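Local coordinates for protein heat shock protease HtrA (Thermotoga maritima, PDB 1L1J) that probably acts as a serine endopeptidase of the heat-shock response, this chain being the trypsin-like protease domain of the longer HtrA protein, at residues A[8-11]-A[12-16]. Sequence-based numbering, arbitrary orientation.
Sequences NVVE and ACAPA
Ala12 sits one turn on from Asn8 and Val9 in helix 5-13 and meets the carbonyl oxygens of both. Its N donates to Asn8 O at 2.9 Å and makes a second, weak bond to Val9 O, while its CB lies 3.2 Å from Val9 O.

Val9 and Cys13, four residues apart, meet through their side chains on the buried side of that helix. CG1 of Val9 lies alongside SG of Cys13 at 3.8 Å. CG1 stands anti to its own backbone nitrogen (chi1 162°), which turns this methyl along the helix toward the following turn; the sulfur, placed beside the nitrogen of Cys13, comes back to meet it. The same two residues are tied through the backbone, where Cys13 N donates to Val9 O. Val10 repeats the i to i+4 spacing one residue further on: its carbonyl O accepts from Ala14 N at 2.7 Å, the donor lying in the carbonyl plane, while CG1 of Val10 and CB of Ala14 pack more loosely at 4.2 Å.

In this chymotrypsin-like fold of two barrels, the helix packs on the second barrel before its chain enters the first. Val9 and Val10 rest on Ile135 of strand 133-138, Val9 and Cys13 also touch Leu188 of strand 186-188, and Ala14 leans on His145. Glu11 and Ala12 occupy the exposed side, away from this apolar seat.

Residues 14-16 form a 3-10 segment, with a bond from Ala16 N to Cys13 O at 3.1 Å. Pro15, whose ring nitrogen carries no hydrogen, cannot continue the i to i+4 ladder, and its CD instead sits 3.8 Å from Glu11 O. Ala16 then pairs through its backbone with Ile62 of strand 54-64, where the chain passes into strand 17-23 of the antiparallel sheet.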
ATOM      1  N   ASN A   8      10.057  16.996   0.260  1.00 45.48           N
ATOM      2  CA  ASN A   8       8.831  17.763   0.139  1.00 44.22           C
ATOM      3  C   ASN A   8       7.632  16.862  -0.098  1.00 43.13           C
ATOM      4  O   ASN A   8       6.665  16.935   0.647  1.00 43.78           O
ATOM      5  CB  ASN A   8       8.981  18.784  -0.980  1.00 44.06           C
ATOM      6  CG  ASN A   8       9.938  19.901  -0.609  1.00 45.70           C
ATOM      7  OD1 ASN A   8      10.725  20.373  -1.444  1.00 45.38           O
ATOM      8  ND2 ASN A   8       9.872  20.338   0.653  1.00 42.03           N
ATOM      9  N   VAL A   9       7.695  16.003  -1.112  1.00 41.96           N
ATOM     10  CA  VAL A   9       6.572  15.112  -1.393  1.00 41.12           C
ATOM     11  C   VAL A   9       6.090  14.371  -0.147  1.00 41.97           C
ATOM     12  O   VAL A   9       4.902  14.413   0.192  1.00 40.80           O
ATOM     13  CB  VAL A   9       6.925  14.075  -2.478  1.00 39.16           C
ATOM     14  CG1 VAL A   9       5.944  12.906  -2.434  1.00 34.56           C
ATOM     15  CG2 VAL A   9       6.864  14.734  -3.846  1.00 38.50           C
ATOM     16  N   VAL A  10       7.014  13.700   0.528  1.00 43.42           N
ATOM     17  CA  VAL A  10       6.702  12.942   1.733  1.00 45.34           C
ATOM     18  C   VAL A  10       5.986  13.833   2.747  1.00 47.67           C
ATOM     19  O   VAL A  10       4.903  13.492   3.239  1.00 47.26           O
ATOM     20  CB  VAL A  10       8.000  12.358   2.353  1.00 45.78           C
ATOM     21  CG1 VAL A  10       7.742  11.845   3.766  1.00 47.70           C
ATOM     22  CG2 VAL A  10       8.509  11.223   1.484  1.00 46.27           C
ATOM     23  N   GLU A  11       6.600  14.972   3.053  1.00 50.14           N
ATOM     24  CA  GLU A  11       6.033  15.928   3.995  1.00 52.23           C
ATOM     25  C   GLU A  11       4.589  16.207   3.593  1.00 52.47           C
ATOM     26  O   GLU A  11       3.727  16.433   4.443  1.00 54.28           O
ATOM     27  CB  GLU A  11       6.821  17.239   3.952  1.00 55.24           C
ATOM     28  CG  GLU A  11       7.074  17.854   5.304  1.00 59.26           C
ATOM     29  CD  GLU A  11       8.160  17.111   6.060  1.00 64.19           C
ATOM     30  OE1 GLU A  11       9.344  17.227   5.655  1.00 64.51           O
ATOM     31  OE2 GLU A  11       7.829  16.402   7.046  1.00 66.07           O
ATOM     32  N   ALA A  12       4.337  16.187   2.287  1.00 51.02           N
ATOM     33  CA  ALA A  12       3.010  16.456   1.759  1.00 51.27           C
ATOM     34  C   ALA A  12       2.072  15.265   1.711  1.00 51.91           C
ATOM     35  O   ALA A  12       0.879  15.423   1.934  1.00 53.39           O
ATOM     36  CB  ALA A  12       3.116  17.059   0.368  1.00 50.79           C
ATOM     37  N   CYS A  13       2.595  14.078   1.427  1.00 51.60           N
ATOM     38  CA  CYS A  13       1.735  12.908   1.312  1.00 50.65           C
ATOM     39  C   CYS A  13       1.699  11.965   2.504  1.00 51.16           C
ATOM     40  O   CYS A  13       0.810  11.114   2.602  1.00 51.93           O
ATOM     41  CB  CYS A  13       2.116  12.137   0.057  1.00 49.94           C
ATOM     42  SG  CYS A  13       2.287  13.209  -1.389  1.00 49.80           S
ATOM     43  N   ALA A  14       2.644  12.114   3.419  1.00 50.97           N
ATOM     44  CA  ALA A  14       2.693  11.247   4.594  1.00 52.09           C
ATOM     45  C   ALA A  14       1.408  11.213   5.440  1.00 52.35           C
ATOM     46  O   ALA A  14       0.908  10.141   5.789  1.00 52.66           O
ATOM     47  CB  ALA A  14       3.876  11.646   5.471  1.00 52.73           C
ATOM     48  N   PRO A  15       0.849  12.387   5.771  1.00 51.79           N
ATOM     49  CA  PRO A  15      -0.365  12.423   6.584  1.00 51.20           C
ATOM     50  C   PRO A  15      -1.581  11.723   5.991  1.00 51.46           C
ATOM     51  O   PRO A  15      -2.612  11.620   6.647  1.00 52.92           O
ATOM     52  CB  PRO A  15      -0.581  13.913   6.794  1.00 50.03           C
ATOM     53  CG  PRO A  15      -0.129  14.477   5.517  1.00 52.11           C
ATOM     54  CD  PRO A  15       1.164  13.733   5.263  1.00 52.55           C
ATOM     55  N   ALA A  16      -1.463  11.223   4.765  1.00 51.33           N
ATOM     56  CA  ALA A  16      -2.584  10.528   4.129  1.00 49.95           C
ATOM     57  C   ALA A  16      -2.312   9.025   3.996  1.00 50.67           C
ATOM     58  O   ALA A  16      -3.162   8.270   3.493  1.00 49.81           O
ATOM     59  CB  ALA A  16      -2.864  11.135   2.752  1.00 48.91           C
TER